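Local coordinates for protein Lys-gingipain W83 (Porphyromonas gingivalis, PDB 4ITC) that forms the calcium-binding K1 adhesin domain of a secreted lysine-specific cysteine protease, a probable virulence factor whose isolated adhesin domains are hemolytic in vitro, at residues A[1-12]-A[64-72]; A[24-32]-A[42-50]. All blocks are in the same frame, centred on the assembly; numbering follows the deposited sequence. Where two conformers were deposited one is given.

Interaction 1. Residues A[1-12]-A[64-72]. With CA (calcium ion), chain C; GAI (guanidine), chain G.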
ATOM      1  N   GLY A   1     -17.262  14.252   9.485  1.00 42.49           N
ATOM      2  CA  GLY A   1     -15.851  14.352   8.981  1.00 40.45           C
ATOM      3  C   GLY A   1     -15.586  13.732   7.604  1.00 39.12           C
ATOM      4  O   GLY A   1     -16.506  13.589   6.779  1.00 39.30           O
ATOM      5  N   THR A   2     -14.322  13.353   7.377  1.00 32.65           N
ATOM      6  CA  THR A   2     -13.817  12.860   6.068  1.00 30.98           C
ATOM      7  C   THR A   2     -14.398  11.542   5.575  1.00 30.03           C
ATOM      8  O   THR A   2     -14.389  10.534   6.290  1.00 30.89           O
ATOM      9  CB  THR A   2     -12.270  12.645   6.122  1.00 30.58           C
ATOM     10  OG1 THR A   2     -11.590  13.903   6.067  1.00 27.63           O
ATOM     11  CG2 THR A   2     -11.791  11.781   4.963  1.00 31.90           C
ATOM     12  N   THR A   3     -14.877  11.548   4.332  1.00 28.87           N
ATOM     13  CA  THR A   3     -15.004  10.336   3.562  1.00 28.92           C
ATOM     14  C   THR A   3     -13.899  10.562   2.546  1.00 29.19           C
ATOM     15  O   THR A   3     -13.665  11.707   2.069  1.00 30.92           O
ATOM     16  CB  THR A   3     -16.376  10.171   2.860  1.00 33.07           C
ATOM     17  OG1 THR A   3     -17.374  10.815   3.629  1.00 38.00           O
ATOM     18  CG2 THR A   3     -16.758   8.685   2.708  1.00 34.82           C
ATOM     19  N   LEU A   4     -13.158   9.503   2.276  1.00 21.41           N
ATOM     20  CA  LEU A   4     -12.155   9.529   1.217  1.00 19.76           C
ATOM     21  C   LEU A   4     -12.342   8.226   0.477  1.00 16.86           C
ATOM     22  O   LEU A   4     -12.542   7.181   1.082  1.00 16.21           O
ATOM     23  CB  LEU A   4     -10.749   9.624   1.793  1.00 19.97           C
ATOM     24  CG  LEU A   4      -9.586   9.448   0.804  1.00 21.60           C
ATOM     25  CD1 LEU A   4      -8.408  10.233   1.302  1.00 23.12           C
ATOM     26  CD2 LEU A   4      -9.210   7.991   0.603  1.00 21.91           C
ATOM     27  N   SER A   5     -12.317   8.294  -0.843  1.00 16.48           N
ATOM     28  CA  SER A   5     -12.387   7.112  -1.653  1.00 17.06           C
ATOM     29  C   SER A   5     -11.419   7.308  -2.818  1.00 15.62           C
ATOM     30  O   SER A   5     -11.576   8.262  -3.584  1.00 17.24           O
ATOM     31  CB  SER A   5     -13.831   6.896  -2.149  1.00 19.82           C
ATOM     32  OG  SER A   5     -13.903   5.703  -2.917  1.00 25.39           O
ATOM     33  N   GLU A   6     -10.410   6.443  -2.935  1.00 12.22           N
ATOM     34  CA  GLU A   6      -9.434   6.579  -3.994  1.00 11.75           C
ATOM     35  C   GLU A   6      -9.191   5.259  -4.679  1.00 11.08           C
ATOM     36  O   GLU A   6      -8.752   4.275  -4.087  1.00 10.52           O
ATOM     37  CB  GLU A   6      -8.120   7.168  -3.511  1.00 11.33           C
ATOM     38  CG  GLU A   6      -7.085   7.339  -4.625  1.00 10.87           C
ATOM     39  CD  GLU A   6      -7.593   8.163  -5.818  1.00 11.54           C
ATOM     40  OE1 GLU A   6      -8.007   9.331  -5.564  1.00 12.26           O
ATOM     41  OE2 GLU A   6      -7.574   7.696  -6.991  1.00 11.18           O
ATOM     42  N   SER A   7      -9.537   5.251  -5.984  1.00 11.00           N
ATOM     43  CA  SER A   7      -9.434   4.065  -6.797  1.00 11.06           C
ATOM     44  C   SER A   7      -8.171   3.957  -7.618  1.00  9.58           C
ATOM     45  O   SER A   7      -7.892   2.931  -8.248  1.00 10.45           O
ATOM     46  CB  SER A   7     -10.660   3.973  -7.725  1.00 11.14           C
ATOM     47  OG  SER A   7     -11.848   3.744  -6.983  1.00 13.27           O
ATOM     48  N   PHE A   8      -7.366   5.014  -7.636  1.00  9.65           N
ATOM     49  CA  PHE A   8      -6.124   5.036  -8.391  1.00 10.51           C
ATOM     50  C   PHE A   8      -6.259   4.702  -9.887  1.00 11.24           C
ATOM     51  O   PHE A   8      -5.359   4.099 -10.477  1.00 12.38           O
ATOM     52  CB  PHE A   8      -5.073   4.116  -7.728  1.00 11.17           C
ATOM     53  CG  PHE A   8      -4.749   4.505  -6.328  1.00 11.26           C
ATOM     54  CD1 PHE A   8      -4.052   5.669  -6.061  1.00 11.18           C
ATOM     55  CD2 PHE A   8      -5.119   3.687  -5.271  1.00 12.02           C
ATOM     56  CE1 PHE A   8      -3.746   6.067  -4.746  1.00 11.94           C
ATOM     57  CE2 PHE A   8      -4.822   4.081  -3.984  1.00 12.71           C
ATOM     58  CZ  PHE A   8      -4.163   5.257  -3.713  1.00 12.06           C
ATOM     59  N   GLU A   9      -7.350   5.115 -10.494  1.00 11.20           N
ATOM     60  CA  GLU A   9      -7.576   4.805 -11.896  1.00 12.04           C
ATOM     61  C   GLU A   9      -6.770   5.720 -12.790  1.00 12.00           C
ATOM     62  O   GLU A   9      -6.520   5.402 -13.966  1.00 13.45           O
ATOM     63  CB  GLU A   9      -9.077   4.843 -12.242  1.00 12.34           C
ATOM     64  CG  GLU A   9      -9.878   3.797 -11.476  1.00 12.84           C
ATOM     65  CD  GLU A   9      -9.323   2.405 -11.643  1.00 14.45           C
ATOM     66  OE1 GLU A   9      -9.115   1.977 -12.802  1.00 17.13           O
ATOM     67  OE2 GLU A   9      -9.117   1.684 -10.630  1.00 14.41           O
ATOM     68  N   ASN A  10      -6.364   6.870 -12.260  1.00 12.57           N
ATOM     69  CA  ASN A  10      -5.519   7.817 -12.984  1.00 12.45           C
ATOM     70  C   ASN A  10      -4.303   8.243 -12.185  1.00 12.69           C
ATOM     71  O   ASN A  10      -3.949   9.412 -12.097  1.00 13.33           O
ATOM     72  CB  ASN A  10      -6.373   9.006 -13.438  1.00 13.12           C
ATOM     73  CG  ASN A  10      -7.342   8.597 -14.522  1.00 13.71           C
ATOM     74  OD1 ASN A  10      -8.536   8.420 -14.287  1.00 15.77           O
ATOM     75  ND2 ASN A  10      -6.806   8.376 -15.674  1.00 14.11           N
ATOM     76  N   GLY A  11      -3.656   7.265 -11.561  1.00 12.66           N
ATOM     77  CA  GLY A  11      -2.414   7.521 -10.887  1.00 12.48           C
ATOM     78  C   GLY A  11      -2.619   8.013  -9.458  1.00 10.67           C
ATOM     79  O   GLY A  11      -3.688   7.920  -8.882  1.00 10.80           O
ATOM     80  N   ILE A  12      -1.528   8.525  -8.909  1.00 11.67           N
ATOM     81  CA  ILE A  12      -1.511   9.031  -7.545  1.00 10.89           C
ATOM     82  C   ILE A  12      -1.749  10.546  -7.586  1.00 10.71           C
ATOM     83  O   ILE A  12      -0.926  11.299  -8.110  1.00 10.72           O
ATOM     84  CB  ILE A  12      -0.166   8.748  -6.878  1.00 11.74           C
ATOM     85  CG1 ILE A  12       0.139   7.237  -6.916  1.00 12.71           C
ATOM     86  CG2 ILE A  12      -0.195   9.269  -5.433  1.00 12.01           C
ATOM     87  CD1 ILE A  12       1.527   6.887  -6.455  1.00 13.74           C
ATOM     88  N   LEU A  64       3.360   5.918   1.241  1.00  6.98           N
ATOM     89  CA  LEU A  64       2.271   6.535   0.468  1.00  7.31           C
ATOM     90  C   LEU A  64       1.296   7.059   1.518  1.00  7.44           C
ATOM     91  O   LEU A  64       0.780   6.279   2.337  1.00  7.48           O
ATOM     92  CB  LEU A  64       1.607   5.501  -0.420  1.00  8.08           C
ATOM     93  CG  LEU A  64       0.371   5.968  -1.172  1.00  8.89           C
ATOM     94  CD1 LEU A  64       0.659   7.066  -2.179  1.00  9.55           C
ATOM     95  CD2 LEU A  64      -0.302   4.779  -1.835  1.00  9.69           C
ATOM     96  N   ILE A  65       1.033   8.365   1.473  1.00  7.57           N
ATOM     97  CA  ILE A  65       0.337   9.039   2.548  1.00  7.77           C
ATOM     98  C   ILE A  65      -0.876   9.783   2.009  1.00  8.70           C
ATOM     99  O   ILE A  65      -0.777  10.475   0.995  1.00  8.14           O
ATOM    100  CB  ILE A  65       1.304  10.029   3.246  1.00  8.38           C
ATOM    101  CG1 ILE A  65       2.493   9.267   3.886  1.00  8.88           C
ATOM    102  CG2 ILE A  65       0.605  10.867   4.319  1.00  8.37           C
ATOM    103  CD1 ILE A  65       3.733  10.100   4.050  1.00  9.57           C
ATOM    104  N   THR A  66      -2.001   9.612   2.688  1.00  8.50           N
ATOM    105  CA  THR A  66      -3.240  10.315   2.346  1.00  9.05           C
ATOM    106  C   THR A  66      -3.138  11.825   2.419  1.00  9.15           C
ATOM    107  O   THR A  66      -2.272  12.386   3.070  1.00  8.63           O
ATOM    108  CB  THR A  66      -4.405   9.874   3.242  1.00  9.28           C
ATOM    109  OG1 THR A  66      -4.144  10.338   4.566  1.00  9.36           O
ATOM    110  CG2 THR A  66      -4.656   8.349   3.198  1.00  9.98           C
ATOM    111  N   PRO A  67      -4.068  12.498   1.725  1.00  9.82           N
ATOM    112  CA  PRO A  67      -4.314  13.881   2.086  1.00 10.43           C
ATOM    113  C   PRO A  67      -4.759  14.000   3.545  1.00 10.82           C
ATOM    114  O   PRO A  67      -5.109  12.994   4.189  1.00 10.95           O
ATOM    115  CB  PRO A  67      -5.473  14.266   1.131  1.00 10.39           C
ATOM    116  CG  PRO A  67      -5.504  13.284   0.059  1.00 11.38           C
ATOM    117  CD  PRO A  67      -4.986  12.023   0.677  1.00 10.64           C
ATOM    118  N   ALA A  68      -4.757  15.215   4.057  1.00 12.06           N
ATOM    119  CA  ALA A  68      -5.197  15.435   5.417  1.00 12.31           C
ATOM    120  C   ALA A  68      -6.637  14.995   5.610  1.00 13.08           C
ATOM    121  O   ALA A  68      -7.489  15.236   4.754  1.00 14.20           O
ATOM    122  CB  ALA A  68      -5.068  16.914   5.768  1.00 12.80           C
ATOM    123  N   LEU A  69      -6.905  14.445   6.786  1.00 12.78           N
ATOM    124  CA  LEU A  69      -8.169  13.836   7.138  1.00 12.84           C
ATOM    125  C   LEU A  69      -8.793  14.565   8.340  1.00 13.18           C
ATOM    126  O   LEU A  69      -8.098  15.161   9.156  1.00 14.58           O
ATOM    127  CB  LEU A  69      -7.947  12.378   7.515  1.00 12.55           C
ATOM    128  CG  LEU A  69      -7.167  11.501   6.532  1.00 12.98           C
ATOM    129  CD1 LEU A  69      -6.849  10.143   7.139  1.00 12.67           C
ATOM    130  CD2 LEU A  69      -7.929  11.316   5.231  1.00 13.25           C
ATOM    131  N   ASP A  70     -10.137  14.538   8.385  1.00 15.44           N
ATOM    132  CA  ASP A  70     -10.929  15.132   9.465  1.00 16.05           C
ATOM    133  C   ASP A  70     -11.715  14.024  10.132  1.00 15.25           C
ATOM    134  O   ASP A  70     -12.761  13.592   9.639  1.00 15.68           O
ATOM    135  CB  ASP A  70     -11.905  16.173   8.861  1.00 19.87           C
ATOM    136  CG  ASP A  70     -12.726  16.904   9.913  1.00 23.11           C
ATOM    137  OD1 ASP A  70     -12.260  17.009  11.065  1.00 24.92           O
ATOM    138  OD2 ASP A  70     -13.817  17.396   9.538  1.00 30.33           O
ATOM    139  N   LEU A  71     -11.177  13.545  11.254  1.00 13.96           N
ATOM    140  CA  LEU A  71     -11.702  12.353  11.904  1.00 12.80           C
ATOM    141  C   LEU A  71     -11.815  12.577  13.397  1.00 12.93           C
ATOM    142  O   LEU A  71     -11.140  11.914  14.201  1.00 13.22           O
ATOM    143  CB  LEU A  71     -10.764  11.181  11.597  1.00 12.80           C
ATOM    144  CG  LEU A  71     -10.758  10.729  10.133  1.00 12.49           C
ATOM    145  CD1 LEU A  71      -9.655   9.676   9.913  1.00 12.56           C
ATOM    146  CD2 LEU A  71     -12.088  10.187   9.688  1.00 13.63           C
ATOM    147  N   PRO A  72     -12.640  13.559  13.792  1.00 13.62           N
ATOM    148  CA  PRO A  72     -12.712  13.899  15.226  1.00 15.14           C
ATOM    149  C   PRO A  72     -13.187  12.770  16.134  1.00 15.19           C
ATOM    150  O   PRO A  72     -12.825  12.746  17.315  1.00 17.48           O
ATOM    151  CB  PRO A  72     -13.710  15.085  15.258  1.00 15.16           C
ATOM    152  CG  PRO A  72     -14.537  14.904  14.031  1.00 15.38           C
ATOM    153  CD  PRO A  72     -13.633  14.291  12.983  1.00 14.69           C
TER
HETATM  154 CA    CA C1202      -8.298   0.681  -8.779  1.00  9.25          CA
HETATM  155  C   GAI G1206       2.569  11.760  -5.507  1.00 34.23           C
HETATM  156  N1  GAI G1206       3.112  11.935  -4.380  1.00 31.82           N
HETATM  157  N2  GAI G1206       1.360  12.243  -5.785  1.00 31.41           N
HETATM  158  N3  GAI G1206       3.231  11.082  -6.448  1.00 34.73           N
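D70 and T2 are tied by two hydrogen bonds. T2 N donates to D70 O at 2.8 Å, almost straight (170°) and in the carbonyl plane, while D70 N gives its hydrogen to T2 OG1, also at 2.8 Å. The threonine torsion explains the pairing: OG1 sits beside T2's own backbone N (chi1 -76°), bringing hydroxyl and amide to the same residue. T2 CG2 rests on L69, 3.9 Å from L69 CD2. Further along strand 3-6, L4 CD1 touches both P67 CD (3.9 Å) and L69 CD2 (4.1 Å); the leucine and proline side chains cross at about a right angle. The polar tie thus gives way to apolar packing, which continues past the strand, where F8 CZ lies 4.3 Å from L64 CD2 and I12 CG2 meets L64 CD1 at 4.0 Å. E6 CG covers one face of the F8 ring, and W16 packs against that ring edge-to-face. S7 O and E9 OE2 bind a calcium ion, completed by S41, G43, D165 and E166. Strands 3-6 and 62-65 belong to different sheets, and L4, F8 and I12 reach across to the second segment in the beta sandwich of the cleaved adhesin family.

Interaction 2. Residues A[24-32]-A[42-50]; sequences DGHGWKPGN and NGCVYSESF. With CA (calcium ion), chain B; CA (calcium ion), chain C.
K29 and Y46 form a hydrogen-bonded pair in the antiparallel beta hairpin of strands 29-32 and 43-48. K29 N reaches Y46 O at 2.8 Å, and Y46 N returns the bond to K29 O. Two residues on, G31 and C44 repeat the reciprocal pattern.

The K29 side chain crosses Y46 obliquely on its way to a carboxylate. Its CB lies over one face of the Y46 ring, a CH-pi contact 4.1 Å from the centroid. With CG beside the backbone N (chi1 -71°) and the chain extended beyond it, CD passes 3.7 Å from Y46 OH. CE then comes close to E48 OE2, and NZ closes a salt bridge with that oxygen at 2.7 Å, arriving from above the carboxylate plane (37° out of it). Water 3 joins K29 NZ, Y46 OH and E48 OE1, whereas water 2 ties E48 OE2 and E48 N to G27 O. E48 OE2 is therefore gripped by both the ammonium and a water, which would probably favour a charged carboxylate.

G31 CA sits at the edge of the Y46 ring, 3.9 Å from Y46 CD1. The W28 indole lies against S47 and V45: S47 CB stands over the six-membered ring, 3.7 Å from its centroid, and V45 CG2 touches W28 CE3. S47's hydroxyl finds its partner in H153.

Both ends of the hairpin region bind calcium. D24 OD1 and H26 O hold one ion with D20, D22 and N62, and D24 OD1 also accepts from H26 N in an Asx turn. At the other end, G43 O coordinates the second calcium ion at 2.3 Å.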
ATOM      1  N   ASP A  24      16.583   5.400  -2.761  1.00 11.14           N
ATOM      2  CA  ASP A  24      17.054   4.728  -4.012  1.00 11.31           C
ATOM      3  C   ASP A  24      16.417   5.234  -5.295  1.00 11.85           C
ATOM      4  O   ASP A  24      16.756   4.775  -6.394  1.00 13.34           O
ATOM      5  CB  ASP A  24      16.947   3.195  -3.881  1.00 11.04           C
ATOM      6  CG  ASP A  24      15.491   2.663  -3.862  1.00 11.37           C
ATOM      7  OD1 ASP A  24      14.561   3.500  -3.819  1.00 10.38           O
ATOM      8  OD2 ASP A  24      15.342   1.446  -3.855  1.00 11.37           O
ATOM      9  N   GLY A  25      15.462   6.139  -5.188  1.00 12.30           N
ATOM     10  CA  GLY A  25      14.789   6.665  -6.346  1.00 12.08           C
ATOM     11  C   GLY A  25      13.580   5.878  -6.811  1.00 12.95           C
ATOM     12  O   GLY A  25      13.003   6.164  -7.869  1.00 15.24           O
ATOM     13  N   HIS A  26      13.248   4.833  -6.051  1.00 11.39           N
ATOM     14  CA  HIS A  26      12.100   3.973  -6.330  1.00 11.72           C
ATOM     15  C   HIS A  26      11.112   4.089  -5.179  1.00 10.93           C
ATOM     16  O   HIS A  26      11.471   3.855  -4.051  1.00 11.03           O
ATOM     17  CB  HIS A  26      12.524   2.510  -6.439  1.00 12.85           C
ATOM     18  CG  HIS A  26      13.518   2.266  -7.509  1.00 16.86           C
ATOM     19  ND1 HIS A  26      13.154   1.975  -8.800  1.00 22.57           N
ATOM     20  CD2 HIS A  26      14.866   2.223  -7.472  1.00 19.24           C
ATOM     21  CE1 HIS A  26      14.249   1.827  -9.529  1.00 21.85           C
ATOM     22  NE2 HIS A  26      15.297   1.964  -8.742  1.00 20.86           N
ATOM     23  N   GLY A  27       9.880   4.485  -5.477  1.00 10.15           N
ATOM     24  CA  GLY A  27       8.840   4.615  -4.452  1.00 10.25           C
ATOM     25  C   GLY A  27       7.565   3.948  -4.913  1.00  9.21           C
ATOM     26  O   GLY A  27       7.542   3.170  -5.886  1.00  8.85           O
ATOM     27  N   TRP A  28       6.473   4.324  -4.256  1.00  8.12           N
ATOM     28  CA  TRP A  28       5.147   3.877  -4.691  1.00  8.28           C
ATOM     29  C   TRP A  28       4.864   4.509  -6.062  1.00  9.07           C
ATOM     30  O   TRP A  28       5.152   5.701  -6.263  1.00 10.49           O
ATOM     31  CB  TRP A  28       4.046   4.302  -3.704  1.00  8.03           C
ATOM     32  CG  TRP A  28       4.053   3.505  -2.426  1.00  8.00           C
ATOM     33  CD1 TRP A  28       4.686   3.804  -1.239  1.00  7.99           C
ATOM     34  CD2 TRP A  28       3.359   2.282  -2.209  1.00  8.36           C
ATOM     35  NE1 TRP A  28       4.450   2.818  -0.326  1.00  8.19           N
ATOM     36  CE2 TRP A  28       3.613   1.877  -0.885  1.00  7.63           C
ATOM     37  CE3 TRP A  28       2.554   1.474  -3.024  1.00  8.75           C
ATOM     38  CZ2 TRP A  28       3.081   0.716  -0.343  1.00  8.26           C
ATOM     39  CZ3 TRP A  28       2.026   0.319  -2.501  1.00  8.99           C
ATOM     40  CH2 TRP A  28       2.303  -0.069  -1.161  1.00  8.42           C
ATOM     41  N   LYS A  29       4.311   3.724  -6.971  1.00  9.48           N
ATOM     42  CA  LYS A  29       4.144   4.099  -8.390  1.00 10.41           C
ATOM     43  C   LYS A  29       2.745   3.697  -8.834  1.00  9.77           C
ATOM     44  O   LYS A  29       2.168   2.756  -8.329  1.00  8.95           O
ATOM     45  CB  LYS A  29       5.140   3.312  -9.242  1.00 12.66           C
ATOM     46  CG  LYS A  29       6.562   3.733  -9.086  1.00 16.42           C
ATOM     47  CD  LYS A  29       7.480   2.719  -9.741  1.00 18.67           C
ATOM     48  CE  LYS A  29       8.931   3.044  -9.499  1.00 22.32           C
ATOM     49  NZ  LYS A  29       9.798   2.137 -10.298  1.00 24.54           N
ATOM     50  N   PRO A  30       2.209   4.380  -9.824  1.00  9.92           N
ATOM     51  CA  PRO A  30       0.961   3.968 -10.444  1.00 10.28           C
ATOM     52  C   PRO A  30       1.138   2.730 -11.314  1.00 10.56           C
ATOM     53  O   PRO A  30       2.082   2.656 -12.114  1.00 11.64           O
ATOM     54  CB  PRO A  30       0.614   5.179 -11.332  1.00 11.42           C
ATOM     55  CG  PRO A  30       1.924   5.783 -11.650  1.00 12.66           C
ATOM     56  CD  PRO A  30       2.796   5.569 -10.452  1.00 11.63           C
ATOM     57  N   GLY A  31       0.202   1.788 -11.189  1.00 10.83           N
ATOM     58  CA  GLY A  31       0.183   0.596 -12.001  1.00 11.82           C
ATOM     59  C   GLY A  31      -1.132   0.532 -12.730  1.00 12.18           C
ATOM     60  O   GLY A  31      -2.151   0.999 -12.229  1.00 12.08           O
ATOM     61  N   ASN A  32      -1.116  -0.048 -13.918  1.00 14.46           N
ATOM     62  CA  ASN A  32      -2.390  -0.365 -14.556  1.00 17.44           C
ATOM     63  C   ASN A  32      -2.335  -1.551 -15.465  1.00 17.17           C
ATOM     64  O   ASN A  32      -1.247  -2.071 -15.782  1.00 16.52           O
ATOM     65  CB  ASN A  32      -2.921   0.823 -15.321  1.00 19.78           C
ATOM     66  CG  ASN A  32      -1.870   1.486 -16.104  1.00 23.05           C
ATOM     67  OD1 ASN A  32      -1.338   2.545 -15.719  1.00 28.25           O
ATOM     68  ND2 ASN A  32      -1.475   0.826 -17.184  1.00 28.32           N
ATOM     69  N   ASN A  42      -8.892  -1.090 -13.346  0.50 14.54           N
ATOM     70  CA  ASN A  42      -7.776  -0.940 -14.275  0.50 14.43           C
ATOM     71  C   ASN A  42      -6.453  -0.437 -13.656  0.50 13.11           C
ATOM     72  O   ASN A  42      -5.354  -0.669 -14.174  0.50 12.85           O
ATOM     73  CB  ASN A  42      -8.229   0.091 -15.323  0.50 15.84           C
ATOM     74  CG  ASN A  42      -7.373   0.084 -16.580  0.50 17.20           C
ATOM     75  OD1 ASN A  42      -7.320  -0.923 -17.289  0.50 19.63           O
ATOM     76  ND2 ASN A  42      -6.744   1.217 -16.889  0.50 18.42           N
ATOM     77  N   GLY A  43      -6.586   0.327 -12.594  1.00 11.37           N
ATOM     78  CA  GLY A  43      -5.469   1.034 -11.971  1.00 10.96           C
ATOM     79  C   GLY A  43      -5.287   0.736 -10.499  1.00 10.58           C
ATOM     80  O   GLY A  43      -6.229   0.413  -9.785  1.00 10.60           O
ATOM     81  N   CYS A  44      -4.034   0.785 -10.073  1.00  9.88           N
ATOM     82  CA  CYS A  44      -3.687   0.615  -8.653  1.00  9.52           C
ATOM     83  C   CYS A  44      -2.364   1.296  -8.400  1.00  8.99           C
ATOM     84  O   CYS A  44      -1.892   2.048  -9.252  1.00  9.18           O
ATOM     85  CB  CYS A  44      -3.616  -0.839  -8.282  1.00 10.34           C
ATOM     86  SG  CYS A  44      -2.301  -1.800  -9.040  1.00 11.63           S
ATOM     87  N   VAL A  45      -1.778   1.089  -7.211  1.00  8.43           N
ATOM     88  CA  VAL A  45      -0.420   1.517  -6.949  1.00  8.06           C
ATOM     89  C   VAL A  45       0.398   0.317  -6.500  1.00  7.67           C
ATOM     90  O   VAL A  45      -0.130  -0.669  -6.029  1.00  7.66           O
ATOM     91  CB  VAL A  45      -0.342   2.631  -5.876  1.00  8.71           C
ATOM     92  CG1 VAL A  45      -1.042   3.870  -6.407  1.00  9.70           C
ATOM     93  CG2 VAL A  45      -0.944   2.184  -4.571  1.00  8.65           C
ATOM     94  N   TYR A  46       1.711   0.431  -6.686  1.00  7.34           N
ATOM     95  CA  TYR A  46       2.602  -0.654  -6.323  1.00  7.92           C
ATOM     96  C   TYR A  46       3.958  -0.129  -5.888  1.00  7.53           C
ATOM     97  O   TYR A  46       4.350   1.013  -6.178  1.00  7.03           O
ATOM     98  CB  TYR A  46       2.777  -1.642  -7.465  1.00  7.92           C
ATOM     99  CG  TYR A  46       3.602  -1.130  -8.619  1.00  8.38           C
ATOM    100  CD1 TYR A  46       3.043  -0.290  -9.580  1.00  9.65           C
ATOM    101  CD2 TYR A  46       4.912  -1.500  -8.768  1.00  9.32           C
ATOM    102  CE1 TYR A  46       3.777   0.141 -10.644  1.00 10.30           C
ATOM    103  CE2 TYR A  46       5.677  -1.063  -9.840  1.00 10.21           C
ATOM    104  CZ  TYR A  46       5.101  -0.226 -10.779  1.00 11.69           C
ATOM    105  OH  TYR A  46       5.861   0.218 -11.868  1.00 14.77           O
ATOM    106  N   SER A  47       4.665  -0.966  -5.123  1.00  7.17           N
ATOM    107  CA  SER A  47       5.990  -0.662  -4.651  1.00  6.58           C
ATOM    108  C   SER A  47       6.843  -1.919  -4.787  1.00  6.80           C
ATOM    109  O   SER A  47       6.387  -3.046  -4.562  1.00  6.27           O
ATOM    110  CB  SER A  47       5.931  -0.190  -3.209  1.00  6.35           C
ATOM    111  OG  SER A  47       7.205   0.043  -2.666  1.00  6.67           O
ATOM    112  N   GLU A  48       8.107  -1.720  -5.190  1.00  7.23           N
ATOM    113  CA  GLU A  48       9.017  -2.784  -5.596  1.00  7.64           C
ATOM    114  C   GLU A  48      10.007  -3.196  -4.509  1.00  7.73           C
ATOM    115  O   GLU A  48      10.727  -2.351  -3.938  1.00  8.00           O
ATOM    116  CB  GLU A  48       9.836  -2.291  -6.793  1.00  8.79           C
ATOM    117  CG  GLU A  48       8.994  -1.953  -8.007  1.00  9.84           C
ATOM    118  CD  GLU A  48       9.704  -1.007  -8.951  1.00 11.43           C
ATOM    119  OE1 GLU A  48       9.912  -1.447 -10.121  1.00 13.97           O
ATOM    120  OE2 GLU A  48      10.092   0.125  -8.536  1.00 12.42           O
ATOM    121  N   SER A  49      10.143  -4.513  -4.297  1.00  7.92           N
ATOM    122  CA  SER A  49      11.313  -5.066  -3.619  1.00  8.17           C
ATOM    123  C   SER A  49      12.327  -5.707  -4.557  1.00  8.72           C
ATOM    124  O   SER A  49      13.397  -6.138  -4.103  1.00  8.68           O
ATOM    125  CB  SER A  49      10.873  -6.073  -2.545  1.00  8.61           C
ATOM    126  OG  SER A  49      10.457  -7.268  -3.116  1.00  8.77           O
ATOM    127  N   PHE A  50      11.989  -5.758  -5.847  1.00  9.23           N
ATOM    128  CA  PHE A  50      12.866  -6.216  -6.925  1.00 10.08           C
ATOM    129  C   PHE A  50      12.371  -5.493  -8.162  1.00 10.95           C
ATOM    130  O   PHE A  50      11.171  -5.471  -8.417  1.00 11.97           O
ATOM    131  CB  PHE A  50      12.719  -7.724  -7.110  1.00 10.42           C
ATOM    132  CG  PHE A  50      13.607  -8.309  -8.207  1.00 11.26           C
ATOM    133  CD1 PHE A  50      13.155  -8.353  -9.505  1.00 12.07           C
ATOM    134  CD2 PHE A  50      14.893  -8.715  -7.921  1.00 13.20           C
ATOM    135  CE1 PHE A  50      13.954  -8.865 -10.520  1.00 13.33           C
ATOM    136  CE2 PHE A  50      15.707  -9.229  -8.923  1.00 13.65           C
ATOM    137  CZ  PHE A  50      15.224  -9.298 -10.208  1.00 13.14           C
TER
HETATM  138 CA    CA B1201      12.815   3.530  -2.180  1.00  8.64          CA
HETATM  139 CA    CA C1202      -8.298   0.681  -8.779  1.00  9.25          CA
HETATM  140  O   HOH W   1      12.974   1.171  -2.756  1.00  9.67           O
HETATM  141  O   HOH W   2       9.080   0.929  -6.195  1.00  9.50           O
HETATM  142  O   HOH W   3       8.594  -0.063 -12.352  1.00 26.33           O
HETATM  143  O   HOH W   4       4.749   2.594 -13.056  1.00 28.69           O

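The centres of the two interactions lie about 18 Å apart, and along the chain the hairpin of 24-32 with 42-50 is nested inside the loop closed by 1-12 with 64-72. Strands 3-6 and 43-48 both pair with strand 161-171 in one antiparallel sheet, whereas 62-65 belongs to the five-stranded sheet. The interactions meet directly: F8 packs on V45, L64 on W28, and E9 OE1 approaches the backbone of N42 and G43. They also share a calcium ion, bound by S7 and E9 from interaction 1 and by G43 from interaction 2, so this metal joins the N-terminal segment to the start of strand 43-48.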